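Local coordinates for genome polyprotein (Chicken sicinivirus JSY, PDB 6QWT) that probably copies the viral RNA genome from an RNA template, this chain being its 3Dpol part, the RNA-dependent RNA polymerase, at residues A[415-423]-A[447-457]; A[151-160]-A[172-182]. One frame throughout, in Å; residues are numbered along the deposited sequence.

Following the chain from the N terminus, contact 2 comes first: strand 152-157 runs out, a sixteen-residue excursion containing strand 161-163 and helix 164-168 turns the chain round, and strand 174-177 returns antiparallel to close the loop. The chain then passes through the catalytic region before contact 1, where residues 447-457 come back against the start of helix 417-428 after a mostly helical hairpin of 23 residues. The two loops lie in series and neither encloses nor crosses the other. Their centres are 31 Å apart and they do not touch: contact 2 belongs to the fingers, at the edge of a mixed sheet, whereas contact 1 lays the loop after helix 433-449 along helix 417-428 in the C-terminal thumb.

Contact 1 (A[415-423]-A[447-457]); sequences GPFQDVITS and CLKSGFEPIFI
Cys447 places SG at the edge of the Phe417 ring, 3.9 Å from CE2, a sulfur-aromatic contact in which the sulfur meets the ring hydrogens. Gly451 then ends the helix in a Schellman motif; its positive phi (81°) suits a residue without CB, and the turn sends Phe452 back to the first segment. With CG trans to its backbone N (chi1 -171°), Phe452 receives the edge of Phe417 over one face, CD2 lying 3.6 Å from CE1 of Phe452 and the planes inclined at 64°. Pro454, lacking an N-H to satisfy, offers CB to Ile421 CD1 at 3.6 Å. The side chain of Gln418, bent at chi2, turns its amide to pair with the backbone of Ile455 as another peptide group would: Ile455 N donates to Gln418 OE1 (3.0 Å), while Gln418 NE2 donates to Ile455 O (2.8 Å). A water bridges OE1 to Glu453 O, and NE2 also gives a hydrogen to Thr422 OG1 almost in the amide plane, fixing the flip of the amide. Further along, Phe456 CD1 meets Ile421 CG2, and the side chain of Ile457 crosses that of Thr422 at about a right angle, CD1 against CG2. The loop thus lies along helix 417-428, with Phe456 also packed on helix 433-449 and Pro25 of an N-terminal loop covering Phe417 and Phe452.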
loop_
_atom_site.group_PDB
_atom_site.type_symbol
_atom_site.label_atom_id
_atom_site.label_comp_id
_atom_site.label_asym_id
_atom_site.label_seq_id
_atom_site.Cartn_x
_atom_site.Cartn_y
_atom_site.Cartn_z
ATOM N N GLY A 415 6.571 -22.120 6.707
ATOM C CA GLY A 415 8.004 -22.129 6.541
ATOM C C GLY A 415 8.698 -22.495 7.837
ATOM O O GLY A 415 8.058 -22.879 8.821
ATOM N N PRO A 416 10.027 -22.400 7.861
ATOM C CA PRO A 416 10.749 -22.560 9.133
ATOM C C PRO A 416 10.333 -21.470 10.107
ATOM O O PRO A 416 10.446 -20.276 9.815
ATOM C CB PRO A 416 12.222 -22.434 8.725
ATOM C CG PRO A 416 12.242 -22.711 7.249
ATOM C CD PRO A 416 10.940 -22.189 6.726
ATOM N N PHE A 417 9.834 -21.889 11.273
ATOM C CA PHE A 417 9.261 -20.930 12.213
ATOM C C PHE A 417 10.294 -19.916 12.687
ATOM O O PHE A 417 9.933 -18.788 13.041
ATOM C CB PHE A 417 8.643 -21.664 13.404
ATOM C CG PHE A 417 7.969 -20.754 14.391
ATOM C CD1 PHE A 417 7.078 -19.785 13.962
ATOM C CD2 PHE A 417 8.226 -20.867 15.747
ATOM C CE1 PHE A 417 6.455 -18.942 14.868
ATOM C CE2 PHE A 417 7.602 -20.032 16.658
ATOM C CZ PHE A 417 6.716 -19.067 16.215
ATOM N N GLN A 418 11.577 -20.291 12.693
ATOM C CA GLN A 418 12.617 -19.350 13.100
ATOM C C GLN A 418 12.645 -18.127 12.196
ATOM O O GLN A 418 12.989 -17.029 12.649
ATOM C CB GLN A 418 13.979 -20.050 13.112
ATOM C CG GLN A 418 15.162 -19.146 13.439
ATOM C CD GLN A 418 15.038 -18.484 14.799
ATOM O OE1 GLN A 418 14.841 -19.153 15.814
ATOM N NE2 GLN A 418 15.154 -17.159 14.825
ATOM N N ASP A 419 12.268 -18.286 10.924
ATOM C CA ASP A 419 12.186 -17.135 10.031
ATOM C C ASP A 419 11.103 -16.157 10.472
ATOM O O ASP A 419 11.257 -14.943 10.290
ATOM C CB ASP A 419 11.931 -17.594 8.596
ATOM C CG ASP A 419 13.092 -18.387 8.022
ATOM O OD1 ASP A 419 13.047 -18.729 6.821
ATOM O OD2 ASP A 419 14.048 -18.670 8.776
ATOM N N VAL A 420 10.009 -16.658 11.051
ATOM C CA VAL A 420 8.974 -15.774 11.578
ATOM C C VAL A 420 9.499 -15.003 12.784
ATOM O O VAL A 420 9.271 -13.792 12.913
ATOM C CB VAL A 420 7.712 -16.584 11.925
ATOM C CG1 VAL A 420 6.691 -15.710 12.651
ATOM C CG2 VAL A 420 7.110 -17.189 10.666
ATOM N N ILE A 421 10.213 -15.686 13.681
ATOM C CA ILE A 421 10.763 -15.033 14.866
ATOM C C ILE A 421 11.795 -13.984 14.474
ATOM O O ILE A 421 11.810 -12.873 15.020
ATOM C CB ILE A 421 11.363 -16.084 15.817
ATOM C CG1 ILE A 421 10.262 -16.758 16.628
ATOM C CG2 ILE A 421 12.395 -15.461 16.743
ATOM C CD1 ILE A 421 10.478 -18.220 16.768
ATOM N N THR A 422 12.670 -14.317 13.523
ATOM C CA THR A 422 13.724 -13.389 13.128
ATOM C C THR A 422 13.148 -12.098 12.557
ATOM O O THR A 422 13.604 -11.002 12.901
ATOM C CB THR A 422 14.657 -14.059 12.119
ATOM O OG1 THR A 422 15.326 -15.160 12.746
ATOM C CG2 THR A 422 15.692 -13.073 11.611
ATOM N N SER A 423 12.134 -12.202 11.692
ATOM C CA SER A 423 11.606 -11.003 11.049
ATOM C C SER A 423 10.840 -10.119 12.028
ATOM O O SER A 423 10.765 -8.901 11.829
ATOM C CB SER A 423 10.721 -11.387 9.862
ATOM O OG SER A 423 9.758 -12.349 10.242
ATOM N N CYS A 447 7.031 -21.480 23.378
ATOM C CA CYS A 447 7.654 -22.362 22.394
ATOM C C CYS A 447 8.238 -23.605 23.052
ATOM O O CYS A 447 8.224 -24.695 22.465
ATOM C CB CYS A 447 8.744 -21.612 21.630
ATOM S SG CYS A 447 8.139 -20.382 20.465
ATOM N N LEU A 448 8.769 -23.455 24.269
ATOM C CA LEU A 448 9.343 -24.594 24.978
ATOM C C LEU A 448 8.307 -25.691 25.186
ATOM O O LEU A 448 8.616 -26.882 25.064
ATOM C CB LEU A 448 9.925 -24.129 26.317
ATOM C CG LEU A 448 10.698 -25.120 27.192
ATOM C CD1 LEU A 448 11.808 -24.400 27.947
ATOM C CD2 LEU A 448 9.778 -25.850 28.168
ATOM N N LYS A 449 7.066 -25.308 25.496
ATOM C CA LYS A 449 6.010 -26.294 25.692
ATOM C C LYS A 449 5.634 -26.999 24.397
ATOM O O LYS A 449 5.059 -28.093 24.447
ATOM C CB LYS A 449 4.774 -25.628 26.298
ATOM C CG LYS A 449 5.025 -24.952 27.637
ATOM C CD LYS A 449 3.812 -24.141 28.068
ATOM C CE LYS A 449 3.968 -23.640 29.493
ATOM N NZ LYS A 449 5.311 -23.035 29.715
ATOM N N SER A 450 5.951 -26.405 23.249
ATOM C CA SER A 450 5.625 -26.971 21.948
ATOM C C SER A 450 6.796 -27.701 21.306
ATOM O O SER A 450 6.669 -28.168 20.170
ATOM C CB SER A 450 5.127 -25.866 21.007
ATOM O OG SER A 450 4.130 -25.075 21.636
ATOM N N GLY A 451 7.929 -27.808 21.997
ATOM C CA GLY A 451 9.074 -28.506 21.451
ATOM C C GLY A 451 9.916 -27.706 20.486
ATOM O O GLY A 451 10.632 -28.300 19.673
ATOM N N PHE A 452 9.859 -26.379 20.550
ATOM C CA PHE A 452 10.632 -25.523 19.663
ATOM C C PHE A 452 11.521 -24.596 20.481
ATOM O O PHE A 452 11.079 -24.017 21.479
ATOM C CB PHE A 452 9.719 -24.701 18.746
ATOM C CG PHE A 452 10.458 -23.953 17.674
ATOM C CD1 PHE A 452 10.798 -22.621 17.846
ATOM C CD2 PHE A 452 10.822 -24.582 16.495
ATOM C CE1 PHE A 452 11.482 -21.928 16.865
ATOM C CE2 PHE A 452 11.507 -23.895 15.508
ATOM C CZ PHE A 452 11.837 -22.567 15.694
ATOM N N GLU A 453 12.773 -24.455 20.051
ATOM C CA GLU A 453 13.744 -23.588 20.710
ATOM C C GLU A 453 14.005 -22.365 19.839
ATOM O O GLU A 453 14.807 -22.434 18.894
ATOM C CB GLU A 453 15.047 -24.344 20.982
ATOM C CG GLU A 453 16.192 -23.465 21.471
ATOM C CD GLU A 453 17.142 -24.192 22.402
ATOM O OE1 GLU A 453 17.603 -23.575 23.385
ATOM O OE2 GLU A 453 17.433 -25.380 22.145
ATOM N N PRO A 454 13.348 -21.238 20.090
ATOM C CA PRO A 454 13.608 -20.037 19.293
ATOM C C PRO A 454 14.924 -19.381 19.674
ATOM O O PRO A 454 15.353 -19.411 20.830
ATOM C CB PRO A 454 12.425 -19.126 19.636
ATOM C CG PRO A 454 12.032 -19.547 21.011
ATOM C CD PRO A 454 12.276 -21.029 21.079
ATOM N N ILE A 455 15.564 -18.784 18.674
ATOM C CA ILE A 455 16.784 -18.004 18.851
ATOM C C ILE A 455 16.468 -16.571 18.446
ATOM O O ILE A 455 16.052 -16.322 17.308
ATOM C CB ILE A 455 17.952 -18.563 18.023
ATOM C CG1 ILE A 455 18.279 -19.999 18.450
ATOM C CG2 ILE A 455 19.171 -17.666 18.148
ATOM C CD1 ILE A 455 18.967 -20.107 19.794
ATOM N N PHE A 456 16.659 -15.635 19.369
ATOM C CA PHE A 456 16.361 -14.230 19.127
ATOM C C PHE A 456 17.639 -13.462 18.821
ATOM O O PHE A 456 18.676 -13.682 19.453
ATOM C CB PHE A 456 15.653 -13.610 20.335
ATOM C CG PHE A 456 14.374 -14.307 20.716
ATOM C CD1 PHE A 456 13.168 -13.938 20.140
ATOM C CD2 PHE A 456 14.378 -15.330 21.654
ATOM C CE1 PHE A 456 11.987 -14.576 20.490
ATOM C CE2 PHE A 456 13.203 -15.972 22.009
ATOM C CZ PHE A 456 12.005 -15.596 21.423
ATOM N N ILE A 457 17.560 -12.567 17.841
ATOM C CA ILE A 457 18.688 -11.671 17.563
ATOM C C ILE A 457 18.968 -10.829 18.802
ATOM O O ILE A 457 18.037 -10.201 19.345
ATOM C CB ILE A 457 18.381 -10.774 16.354
ATOM C CG1 ILE A 457 17.943 -11.621 15.160
ATOM C CG2 ILE A 457 19.593 -9.917 15.999
ATOM C CD1 ILE A 457 17.349 -10.809 14.026
HETATM O O HOH W 1 15.619 -21.800 16.344
#

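Contact 2 (A[151-160]-A[172-182]); sequences YFYTTFLKDE and TRLIEAAPIHA
Ala177 O is gripped by three donors: Thr154 N at 3.0 Å, Thr154 OG1 at 3.3 Å and a water that also donates to Phe152 O. The amide and the hydroxyl of Thr154 reach this oxygen from opposite faces of its carbonyl plane, the hydroxyl because chi1 of 56° sets OG1 between the backbone N and the carbonyl carbon. Ala177 N answers to Thr154 O, and Phe156 and Ile175 form the next hydrogen-bonded antiparallel pair. Between them, Thr155 and Glu176 form a non-hydrogen-bonded pair whose side chains run alongside each other; Thr155 OG1 donates to Glu176 OE2, though the modelled separation is doubtfully short, and His280 is a second partner of that oxygen. Beyond the strands, Lys158 N continues the pairing to Arg173 O at 2.8 Å. Arg173 holds Glu160 side-on, NE to OE1 (3.0 Å) and NH2 to OE2 (2.8 Å), with carboxylate and guanidinium only 7° from coplanar. The long aliphatic stem of Lys158 lays CD over a face of that guanidinium. Both basic residues belong to motif F, and as in other picornaviral polymerases they probably line the entry path of the nucleoside triphosphate. At the other end Ala182 CB sits 3.5 Å above the centre of the Tyr151 ring, 7° off its normal, a CH-pi contact that the small methyl suits; the hydroxyl of Tyr151 bonds to Ser274. Pro179, at the N-cap, sets its CD against Tyr151 CD1. Strand 174-177 is outermost in the mixed sheet; strand 152-157 lies between it and parallel strand 277-282, and helix 180-189 leads on to pack against helix 136-147.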
loop_
_atom_site.group_PDB
_atom_site.type_symbol
_atom_site.label_atom_id
_atom_site.label_comp_id
_atom_site.label_asym_id
_atom_site.label_seq_id
_atom_site.Cartn_x
_atom_site.Cartn_y
_atom_site.Cartn_z
ATOM N N TYR A 151 -6.609 -5.745 -20.012
ATOM C CA TYR A 151 -6.120 -6.831 -19.173
ATOM C C TYR A 151 -7.021 -6.969 -17.952
ATOM O O TYR A 151 -7.820 -6.081 -17.638
ATOM C CB TYR A 151 -4.661 -6.595 -18.756
ATOM C CG TYR A 151 -4.448 -5.321 -17.972
ATOM C CD1 TYR A 151 -4.561 -5.308 -16.587
ATOM C CD2 TYR A 151 -4.134 -4.129 -18.615
ATOM C CE1 TYR A 151 -4.371 -4.146 -15.865
ATOM C CE2 TYR A 151 -3.940 -2.960 -17.898
ATOM C CZ TYR A 151 -4.061 -2.977 -16.523
ATOM O OH TYR A 151 -3.872 -1.823 -15.799
ATOM N N PHE A 152 -6.864 -8.094 -17.256
ATOM C CA PHE A 152 -7.694 -8.461 -16.114
ATOM C C PHE A 152 -6.873 -8.438 -14.831
ATOM O O PHE A 152 -5.756 -8.965 -14.794
ATOM C CB PHE A 152 -8.291 -9.860 -16.294
ATOM C CG PHE A 152 -9.440 -9.922 -17.260
ATOM C CD1 PHE A 152 -10.730 -9.636 -16.842
ATOM C CD2 PHE A 152 -9.233 -10.291 -18.580
ATOM C CE1 PHE A 152 -11.790 -9.701 -17.727
ATOM C CE2 PHE A 152 -10.294 -10.358 -19.469
ATOM C CZ PHE A 152 -11.571 -10.064 -19.040
ATOM N N TYR A 153 -7.432 -7.840 -13.780
ATOM C CA TYR A 153 -6.942 -8.064 -12.427
ATOM C C TYR A 153 -7.562 -9.344 -11.879
ATOM O O TYR A 153 -8.769 -9.564 -12.019
ATOM C CB TYR A 153 -7.297 -6.887 -11.514
ATOM C CG TYR A 153 -6.505 -5.619 -11.761
ATOM C CD1 TYR A 153 -5.351 -5.338 -11.032
ATOM C CD2 TYR A 153 -6.917 -4.696 -12.715
ATOM C CE1 TYR A 153 -4.626 -4.171 -11.257
ATOM C CE2 TYR A 153 -6.203 -3.533 -12.946
ATOM C CZ TYR A 153 -5.061 -3.273 -12.216
ATOM O OH TYR A 153 -4.359 -2.113 -12.456
ATOM N N THR A 154 -6.741 -10.192 -11.262
ATOM C CA THR A 154 -7.249 -11.340 -10.519
ATOM C C THR A 154 -7.572 -10.908 -9.096
ATOM O O THR A 154 -6.719 -10.342 -8.406
ATOM C CB THR A 154 -6.235 -12.485 -10.497
ATOM O OG1 THR A 154 -4.995 -12.018 -9.952
ATOM C CG2 THR A 154 -5.999 -13.015 -11.898
ATOM N N THR A 155 -8.799 -11.176 -8.657
ATOM C CA THR A 155 -9.286 -10.748 -7.350
ATOM C C THR A 155 -9.408 -11.947 -6.419
ATOM O O THR A 155 -9.994 -12.969 -6.789
ATOM C CB THR A 155 -10.642 -10.047 -7.476
ATOM O OG1 THR A 155 -10.527 -8.937 -8.375
ATOM C CG2 THR A 155 -11.118 -9.551 -6.117
ATOM N N PHE A 156 -8.864 -11.814 -5.212
ATOM C CA PHE A 156 -8.942 -12.848 -4.193
ATOM C C PHE A 156 -9.305 -12.224 -2.853
ATOM O O PHE A 156 -9.195 -11.011 -2.655
ATOM C CB PHE A 156 -7.615 -13.614 -4.053
ATOM C CG PHE A 156 -7.183 -14.322 -5.307
ATOM C CD1 PHE A 156 -7.898 -15.408 -5.787
ATOM C CD2 PHE A 156 -6.056 -13.907 -6.000
ATOM C CE1 PHE A 156 -7.501 -16.064 -6.938
ATOM C CE2 PHE A 156 -5.654 -14.559 -7.153
ATOM C CZ PHE A 156 -6.378 -15.638 -7.622
ATOM N N LEU A 157 -9.751 -13.072 -1.933
ATOM C CA LEU A 157 -9.877 -12.680 -0.537
ATOM C C LEU A 157 -8.502 -12.730 0.118
ATOM O O LEU A 157 -7.769 -13.719 -0.020
ATOM C CB LEU A 157 -10.857 -13.602 0.184
ATOM C CG LEU A 157 -12.253 -13.675 -0.435
ATOM C CD1 LEU A 157 -13.106 -14.730 0.255
ATOM C CD2 LEU A 157 -12.924 -12.312 -0.380
ATOM N N LYS A 158 -8.140 -11.656 0.809
ATOM C CA LYS A 158 -6.791 -11.540 1.350
ATOM C C LYS A 158 -6.656 -12.410 2.591
ATOM O O LYS A 158 -7.311 -12.166 3.610
ATOM C CB LYS A 158 -6.452 -10.086 1.666
ATOM C CG LYS A 158 -4.984 -9.897 2.035
ATOM C CD LYS A 158 -4.610 -8.448 2.323
ATOM C CE LYS A 158 -3.216 -8.157 1.771
ATOM N NZ LYS A 158 -3.211 -6.875 1.017
ATOM N N ASP A 159 -5.790 -13.414 2.507
ATOM C CA ASP A 159 -5.505 -14.327 3.609
ATOM C C ASP A 159 -4.537 -13.642 4.568
ATOM O O ASP A 159 -3.348 -13.503 4.266
ATOM C CB ASP A 159 -4.924 -15.617 3.044
ATOM C CG ASP A 159 -4.752 -16.708 4.092
ATOM O OD1 ASP A 159 -4.196 -17.765 3.723
ATOM O OD2 ASP A 159 -5.158 -16.528 5.267
ATOM N N GLU A 160 -5.045 -13.202 5.720
ATOM C CA GLU A 160 -4.247 -12.418 6.655
ATOM C C GLU A 160 -4.904 -12.449 8.028
ATOM O O GLU A 160 -6.088 -12.761 8.161
ATOM C CB GLU A 160 -4.091 -10.967 6.185
ATOM C CG GLU A 160 -5.308 -10.100 6.506
ATOM C CD GLU A 160 -5.308 -8.772 5.772
ATOM O OE1 GLU A 160 -6.397 -8.330 5.345
ATOM O OE2 GLU A 160 -4.223 -8.170 5.628
ATOM N N THR A 172 -13.317 -9.233 5.514
ATOM C CA THR A 172 -12.003 -9.575 4.995
ATOM C C THR A 172 -11.737 -8.778 3.725
ATOM O O THR A 172 -12.642 -8.566 2.911
ATOM C CB THR A 172 -11.895 -11.076 4.730
ATOM O OG1 THR A 172 -12.372 -11.374 3.414
ATOM C CG2 THR A 172 -12.725 -11.825 5.750
ATOM N N ARG A 173 -10.498 -8.323 3.574
ATOM C CA ARG A 173 -10.143 -7.431 2.486
ATOM C C ARG A 173 -9.908 -8.216 1.199
ATOM O O ARG A 173 -9.817 -9.448 1.187
ATOM C CB ARG A 173 -8.902 -6.611 2.845
ATOM C CG ARG A 173 -9.030 -5.837 4.149
ATOM C CD ARG A 173 -7.923 -4.806 4.290
ATOM N NE ARG A 173 -6.652 -5.420 4.664
ATOM C CZ ARG A 173 -5.463 -4.892 4.398
ATOM N NH1 ARG A 173 -5.382 -3.736 3.756
ATOM N NH2 ARG A 173 -4.355 -5.520 4.775
ATOM N N LEU A 174 -9.819 -7.478 0.099
ATOM C CA LEU A 174 -9.521 -8.046 -1.205
ATOM C C LEU A 174 -8.069 -7.771 -1.566
ATOM O O LEU A 174 -7.517 -6.723 -1.216
ATOM C CB LEU A 174 -10.441 -7.464 -2.277
ATOM C CG LEU A 174 -11.936 -7.711 -2.089
ATOM C CD1 LEU A 174 -12.737 -6.699 -2.889
ATOM C CD2 LEU A 174 -12.291 -9.130 -2.499
ATOM N N ILE A 175 -7.447 -8.724 -2.253
ATOM C CA ILE A 175 -6.121 -8.546 -2.829
ATOM C C ILE A 175 -6.233 -8.818 -4.321
ATOM O O ILE A 175 -6.761 -9.858 -4.732
ATOM C CB ILE A 175 -5.071 -9.455 -2.158
ATOM C CG1 ILE A 175 -3.729 -9.368 -2.891
ATOM C CG2 ILE A 175 -5.558 -10.894 -2.068
ATOM C CD1 ILE A 175 -2.609 -10.133 -2.208
ATOM N N GLU A 176 -5.766 -7.868 -5.129
ATOM C CA GLU A 176 -5.921 -7.932 -6.575
ATOM C C GLU A 176 -4.556 -7.782 -7.227
ATOM O O GLU A 176 -3.783 -6.894 -6.858
ATOM C CB GLU A 176 -6.889 -6.849 -7.071
ATOM C CG GLU A 176 -8.076 -6.621 -6.134
ATOM C CD GLU A 176 -9.287 -6.026 -6.831
ATOM O OE1 GLU A 176 -9.735 -4.932 -6.427
ATOM O OE2 GLU A 176 -9.793 -6.656 -7.783
ATOM N N ALA A 177 -4.264 -8.653 -8.189
ATOM C CA ALA A 177 -2.963 -8.698 -8.842
ATOM C C ALA A 177 -3.127 -8.459 -10.336
ATOM O O ALA A 177 -3.957 -9.103 -10.986
ATOM C CB ALA A 177 -2.269 -10.041 -8.593
ATOM N N ALA A 178 -2.339 -7.534 -10.873
ATOM C CA ALA A 178 -2.312 -7.288 -12.303
ATOM C C ALA A 178 -1.439 -8.330 -12.998
ATOM O O ALA A 178 -0.551 -8.923 -12.379
ATOM C CB ALA A 178 -1.787 -5.882 -12.584
ATOM N N PRO A 179 -1.676 -8.583 -14.283
ATOM C CA PRO A 179 -0.848 -9.556 -15.003
ATOM C C PRO A 179 0.536 -9.000 -15.308
ATOM O O PRO A 179 0.762 -7.789 -15.342
ATOM C CB PRO A 179 -1.639 -9.824 -16.287
ATOM C CG PRO A 179 -2.478 -8.609 -16.479
ATOM C CD PRO A 179 -2.785 -8.072 -15.109
ATOM N N ILE A 180 1.470 -9.927 -15.551
ATOM C CA ILE A 180 2.883 -9.568 -15.667
ATOM C C ILE A 180 3.121 -8.645 -16.863
ATOM O O ILE A 180 3.954 -7.734 -16.802
ATOM C CB ILE A 180 3.755 -10.839 -15.737
ATOM C CG1 ILE A 180 5.238 -10.476 -15.869
ATOM C CG2 ILE A 180 3.307 -11.752 -16.879
ATOM C CD1 ILE A 180 5.785 -9.693 -14.690
ATOM N N HIS A 181 2.390 -8.853 -17.962
ATOM C CA HIS A 181 2.595 -7.998 -19.128
ATOM C C HIS A 181 2.045 -6.594 -18.899
ATOM O O HIS A 181 2.584 -5.626 -19.444
ATOM C CB HIS A 181 1.974 -8.627 -20.381
ATOM C CG HIS A 181 0.487 -8.797 -20.315
ATOM N ND1 HIS A 181 -0.123 -9.739 -19.514
ATOM C CD2 HIS A 181 -0.513 -8.162 -20.974
ATOM C CE1 HIS A 181 -1.433 -9.669 -19.671
ATOM N NE2 HIS A 181 -1.696 -8.719 -20.551
ATOM N N ALA A 182 0.985 -6.460 -18.095
ATOM C CA ALA A 182 0.499 -5.130 -17.742
ATOM C C ALA A 182 1.429 -4.444 -16.750
ATOM O O ALA A 182 1.543 -3.212 -16.754
ATOM C CB ALA A 182 -0.913 -5.215 -17.167
HETATM O O HOH W 2 -4.169 -10.564 -13.357
HETATM O O HOH W 3 -8.384 -9.895 4.795
#